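Local coordinates for long form salivary protein D7L1 (Aedes aegypti, PDB 3DXL) that binds and sequesters host biogenic amines and cysteinyl and other leukotrienes in two separate pockets, thereby modulating the blood feeding of female mosquitoes, at residues S71-L83 and N126-L138. Numbering follows the deposited sequence.
Sequences SVIQEQFKAYPSL and NLFHGNKELTKGL
Gln76 and Leu127 meet where helix 71-79 of the N-terminal odorant-binding-protein domain packs against the turn joining helices 121-127 and 132-142, a worked example of one amide tying a helix to a helix end. Gln76 NE2 donates to Leu127 O at 3.0 Å, nearly straight (162°), with the acceptor in the amide plane. The amide is held at both ends, since Gln76 OE1 accepts from Phe4 N; His129 NE2 bonds to Phe4 O, so the backbone of Phe4, just ahead of helix 6-20, bonds to both segments.

Aromatic rings make a second set of contacts. With CG anti to the backbone N (chi1 -168°), Gln76 CG lies over one face of the Phe128 ring, a CH-pi contact 4.0 Å from the centroid; the bend at chi2 then turns the amide nearly parallel to the ring. Phe128 also neighbours Trp37 of the leukotriene site, to which Gly130 in this turn belongs. His129 turns its edge to the face of Tyr80 in a T-shaped pair, planes at 89°.

Apolar branches supply a third set. Leu127 sends CD1 to Phe77 CB and CD2 to Ile73 CG2, while Leu138 CD2 touches Tyr80 CE1. Leu83 forks: CD1 approaches His129 CE1, and CD2 lies 3.7 Å from Leu134 CD1.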
loop_
_atom_site.group_PDB
_atom_site.type_symbol
_atom_site.label_atom_id
_atom_site.label_comp_id
_atom_site.label_asym_id
_atom_site.label_seq_id
_atom_site.Cartn_x
_atom_site.Cartn_y
_atom_site.Cartn_z
ATOM N N SER A 71 1.297 -20.506 -4.046
ATOM C CA SER A 71 2.703 -20.143 -4.191
ATOM C C SER A 71 3.126 -19.058 -3.203
ATOM O O SER A 71 4.214 -19.132 -2.635
ATOM C CB SER A 71 3.014 -19.703 -5.625
ATOM O OG SER A 71 2.664 -20.716 -6.556
ATOM N N VAL A 72 2.261 -18.063 -2.987
ATOM C CA VAL A 72 2.591 -16.969 -2.075
ATOM C C VAL A 72 2.776 -17.458 -0.635
ATOM O O VAL A 72 3.575 -16.898 0.105
ATOM C CB VAL A 72 1.575 -15.789 -2.164
ATOM C CG1 VAL A 72 0.183 -16.219 -1.729
ATOM C CG2 VAL A 72 2.052 -14.609 -1.337
ATOM N N ILE A 73 2.066 -18.523 -0.248
ATOM C CA ILE A 73 2.212 -19.079 1.095
ATOM C C ILE A 73 3.646 -19.576 1.317
ATOM O O ILE A 73 4.264 -19.275 2.339
ATOM C CB ILE A 73 1.179 -20.201 1.352
ATOM C CG1 ILE A 73 -0.230 -19.606 1.345
ATOM C CG2 ILE A 73 1.479 -20.942 2.670
ATOM C CD1 ILE A 73 -1.330 -20.657 1.258
ATOM N N GLN A 74 4.171 -20.320 0.347
ATOM C CA GLN A 74 5.547 -20.807 0.440
ATOM C C GLN A 74 6.573 -19.667 0.360
ATOM O O GLN A 74 7.566 -19.681 1.086
ATOM C CB GLN A 74 5.827 -21.884 -0.610
ATOM C CG GLN A 74 4.981 -23.165 -0.451
ATOM C CD GLN A 74 5.169 -23.890 0.890
ATOM O OE1 GLN A 74 6.216 -23.788 1.544
ATOM N NE2 GLN A 74 4.145 -24.640 1.294
ATOM N N GLU A 75 6.316 -18.669 -0.495
ATOM C CA GLU A 75 7.184 -17.496 -0.584
ATOM C C GLU A 75 7.209 -16.753 0.745
ATOM O O GLU A 75 8.268 -16.342 1.229
ATOM C CB GLU A 75 6.727 -16.550 -1.702
ATOM C CG GLU A 75 7.091 -17.001 -3.106
ATOM C CD GLU A 75 8.589 -17.204 -3.295
ATOM O OE1 GLU A 75 9.377 -16.303 -2.930
ATOM O OE2 GLU A 75 8.969 -18.276 -3.804
ATOM N N GLN A 76 6.030 -16.603 1.343
ATOM C CA GLN A 76 5.895 -15.920 2.612
ATOM C C GLN A 76 6.648 -16.632 3.738
ATOM O O GLN A 76 7.362 -16.005 4.522
ATOM C CB GLN A 76 4.415 -15.737 2.955
ATOM C CG GLN A 76 4.150 -14.791 4.109
ATOM C CD GLN A 76 4.432 -13.332 3.786
ATOM O OE1 GLN A 76 4.796 -12.982 2.665
ATOM N NE2 GLN A 76 4.267 -12.487 4.779
ATOM N N PHE A 77 6.485 -17.948 3.813
ATOM C CA PHE A 77 7.140 -18.748 4.845
ATOM C C PHE A 77 8.665 -18.776 4.674
ATOM O O PHE A 77 9.400 -18.761 5.656
ATOM C CB PHE A 77 6.534 -20.156 4.855
ATOM C CG PHE A 77 7.063 -21.060 5.937
ATOM C CD1 PHE A 77 7.220 -20.617 7.244
ATOM C CD2 PHE A 77 7.355 -22.390 5.640
ATOM C CE1 PHE A 77 7.697 -21.487 8.232
ATOM C CE2 PHE A 77 7.826 -23.260 6.619
ATOM C CZ PHE A 77 7.992 -22.814 7.912
ATOM N N LYS A 78 9.123 -18.818 3.430
ATOM C CA LYS A 78 10.559 -18.738 3.137
ATOM C C LYS A 78 11.168 -17.440 3.674
ATOM O O LYS A 78 12.257 -17.445 4.250
ATOM C CB LYS A 78 10.797 -18.864 1.635
ATOM C CG LYS A 78 12.257 -18.823 1.211
ATOM C CD LYS A 78 12.375 -18.967 -0.297
ATOM C CE LYS A 78 13.807 -19.215 -0.729
ATOM N NZ LYS A 78 13.904 -19.320 -2.211
ATOM N N ALA A 79 10.444 -16.339 3.487
ATOM C CA ALA A 79 10.889 -15.029 3.956
ATOM C C ALA A 79 10.769 -14.882 5.470
ATOM O O ALA A 79 11.547 -14.155 6.094
ATOM C CB ALA A 79 10.112 -13.926 3.260
ATOM N N TYR A 80 9.789 -15.569 6.067
ATOM C CA TYR A 80 9.529 -15.447 7.501
ATOM C C TYR A 80 9.417 -16.799 8.220
ATOM O O TYR A 80 8.326 -17.189 8.652
ATOM C CB TYR A 80 8.281 -14.584 7.754
ATOM C CG TYR A 80 8.425 -13.195 7.182
ATOM C CD1 TYR A 80 9.136 -12.214 7.868
ATOM C CD2 TYR A 80 7.891 -12.882 5.935
ATOM C CE1 TYR A 80 9.300 -10.947 7.338
ATOM C CE2 TYR A 80 8.045 -11.614 5.392
ATOM C CZ TYR A 80 8.752 -10.660 6.101
ATOM O OH TYR A 80 8.914 -9.409 5.568
ATOM N N PRO A 81 10.550 -17.522 8.354
ATOM C CA PRO A 81 10.534 -18.832 9.035
ATOM C C PRO A 81 9.991 -18.786 10.460
ATOM O O PRO A 81 9.434 -19.776 10.936
ATOM C CB PRO A 81 12.012 -19.266 9.056
ATOM C CG PRO A 81 12.801 -18.086 8.603
ATOM C CD PRO A 81 11.892 -17.176 7.848
ATOM N N SER A 82 10.157 -17.656 11.139
ATOM C CA SER A 82 9.686 -17.510 12.513
ATOM C C SER A 82 8.159 -17.414 12.643
ATOM O O SER A 82 7.621 -17.521 13.748
ATOM C CB SER A 82 10.343 -16.292 13.173
ATOM O OG SER A 82 9.869 -15.079 12.603
ATOM N N LEU A 83 7.469 -17.205 11.522
ATOM C CA LEU A 83 6.021 -16.967 11.548
ATOM C C LEU A 83 5.180 -18.182 11.168
ATOM O O LEU A 83 3.968 -18.077 10.976
ATOM C CB LEU A 83 5.658 -15.775 10.657
ATOM C CG LEU A 83 6.271 -14.422 11.029
ATOM C CD1 LEU A 83 5.777 -13.359 10.062
ATOM C CD2 LEU A 83 5.963 -14.002 12.456
ATOM N N ASN A 126 -0.720 -15.603 11.415
ATOM C CA ASN A 126 0.685 -15.503 11.797
ATOM C C ASN A 126 1.603 -15.217 10.618
ATOM O O ASN A 126 2.493 -14.361 10.702
ATOM C CB ASN A 126 1.137 -16.771 12.518
ATOM C CG ASN A 126 0.555 -16.893 13.911
ATOM O OD1 ASN A 126 -0.165 -16.025 14.384
ATOM N ND2 ASN A 126 0.867 -18.003 14.577
ATOM N N LEU A 127 1.388 -15.920 9.516
ATOM C CA LEU A 127 2.270 -15.830 8.357
ATOM C C LEU A 127 2.216 -14.479 7.660
ATOM O O LEU A 127 3.232 -14.006 7.136
ATOM C CB LEU A 127 1.908 -16.920 7.358
ATOM C CG LEU A 127 2.909 -17.323 6.283
ATOM C CD1 LEU A 127 4.249 -17.673 6.901
ATOM C CD2 LEU A 127 2.365 -18.529 5.544
ATOM N N PHE A 128 1.026 -13.892 7.623
ATOM C CA PHE A 128 0.787 -12.676 6.859
ATOM C C PHE A 128 0.652 -11.450 7.751
ATOM O O PHE A 128 -0.061 -10.492 7.422
ATOM C CB PHE A 128 -0.402 -12.870 5.931
ATOM C CG PHE A 128 -0.091 -13.733 4.756
ATOM C CD1 PHE A 128 0.605 -13.216 3.665
ATOM C CD2 PHE A 128 -0.453 -15.078 4.740
ATOM C CE1 PHE A 128 0.916 -14.008 2.569
ATOM C CE2 PHE A 128 -0.142 -15.878 3.650
ATOM C CZ PHE A 128 0.539 -15.350 2.559
ATOM N N HIS A 129 1.374 -11.473 8.871
ATOM C CA HIS A 129 1.589 -10.278 9.715
ATOM C C HIS A 129 0.303 -9.754 10.340
ATOM O O HIS A 129 0.117 -8.539 10.480
ATOM C CB HIS A 129 2.349 -9.165 8.965
ATOM C CG HIS A 129 3.610 -9.636 8.324
ATOM N ND1 HIS A 129 4.631 -10.232 9.037
ATOM C CD2 HIS A 129 4.016 -9.599 7.035
ATOM C CE1 HIS A 129 5.611 -10.548 8.208
ATOM N NE2 HIS A 129 5.264 -10.169 6.989
ATOM N N GLY A 130 -0.573 -10.685 10.715
ATOM C CA GLY A 130 -1.793 -10.381 11.438
ATOM C C GLY A 130 -1.695 -10.646 12.929
ATOM O O GLY A 130 -2.573 -10.236 13.679
ATOM N N ASN A 131 -0.639 -11.336 13.363
ATOM C CA ASN A 131 -0.433 -11.606 14.786
ATOM C C ASN A 131 0.187 -10.372 15.434
ATOM O O ASN A 131 1.323 -10.010 15.135
ATOM C CB ASN A 131 0.447 -12.846 14.983
ATOM C CG ASN A 131 0.642 -13.212 16.449
ATOM O OD1 ASN A 131 0.999 -12.374 17.274
ATOM N ND2 ASN A 131 0.413 -14.479 16.774
ATOM N N LYS A 132 -0.565 -9.720 16.317
ATOM C CA LYS A 132 -0.139 -8.449 16.907
ATOM C C LYS A 132 1.201 -8.535 17.631
ATOM O O LYS A 132 2.067 -7.679 17.443
ATOM C CB LYS A 132 -1.214 -7.906 17.849
ATOM C CG LYS A 132 -2.484 -7.490 17.131
ATOM C CD LYS A 132 -3.539 -7.022 18.107
ATOM C CE LYS A 132 -4.853 -6.760 17.391
ATOM N NZ LYS A 132 -5.961 -6.496 18.350
ATOM N N GLU A 133 1.383 -9.568 18.449
ATOM C CA GLU A 133 2.621 -9.719 19.213
ATOM C C GLU A 133 3.820 -10.003 18.315
ATOM O O GLU A 133 4.876 -9.379 18.465
ATOM C CB GLU A 133 2.482 -10.791 20.305
ATOM C CG GLU A 133 3.740 -11.004 21.158
ATOM C CD GLU A 133 4.111 -9.810 22.041
ATOM O OE1 GLU A 133 3.306 -8.861 22.186
ATOM O OE2 GLU A 133 5.224 -9.828 22.607
ATOM N N LEU A 134 3.657 -10.925 17.372
ATOM C CA LEU A 134 4.739 -11.251 16.463
ATOM C C LEU A 134 5.106 -10.051 15.590
ATOM O O LEU A 134 6.281 -9.796 15.342
ATOM C CB LEU A 134 4.377 -12.458 15.592
ATOM C CG LEU A 134 4.252 -13.819 16.295
ATOM C CD1 LEU A 134 3.731 -14.880 15.332
ATOM C CD2 LEU A 134 5.583 -14.253 16.904
ATOM N N THR A 135 4.100 -9.318 15.128
ATOM C CA THR A 135 4.327 -8.202 14.222
ATOM C C THR A 135 5.019 -7.040 14.954
ATOM O O THR A 135 5.927 -6.408 14.409
ATOM C CB THR A 135 3.016 -7.801 13.534
ATOM O OG1 THR A 135 2.462 -8.950 12.877
ATOM C CG2 THR A 135 3.246 -6.708 12.506
ATOM N N LYS A 136 4.647 -6.811 16.211
ATOM C CA LYS A 136 5.326 -5.809 17.041
ATOM C C LYS A 136 6.827 -6.088 17.113
ATOM O O LYS A 136 7.648 -5.175 16.973
ATOM C CB LYS A 136 4.715 -5.791 18.444
ATOM C CG LYS A 136 5.410 -4.869 19.445
ATOM C CD LYS A 136 4.852 -5.069 20.846
ATOM C CE LYS A 136 5.705 -4.367 21.891
ATOM N NZ LYS A 136 5.630 -2.883 21.786
ATOM N N GLY A 137 7.182 -7.353 17.336
ATOM C CA GLY A 137 8.582 -7.748 17.407
ATOM C C GLY A 137 9.321 -7.528 16.104
ATOM O O GLY A 137 10.462 -7.083 16.099
ATOM N N LEU A 138 8.676 -7.855 14.993
ATOM C CA LEU A 138 9.276 -7.633 13.679
ATOM C C LEU A 138 9.490 -6.141 13.384
ATOM O O LEU A 138 10.565 -5.745 12.909
ATOM C CB LEU A 138 8.435 -8.286 12.589
ATOM C CG LEU A 138 9.012 -8.442 11.181
ATOM C CD1 LEU A 138 10.482 -8.861 11.176
ATOM C CD2 LEU A 138 8.176 -9.441 10.401
HETATM O O HOH W 1 2.981 -19.745 13.546
#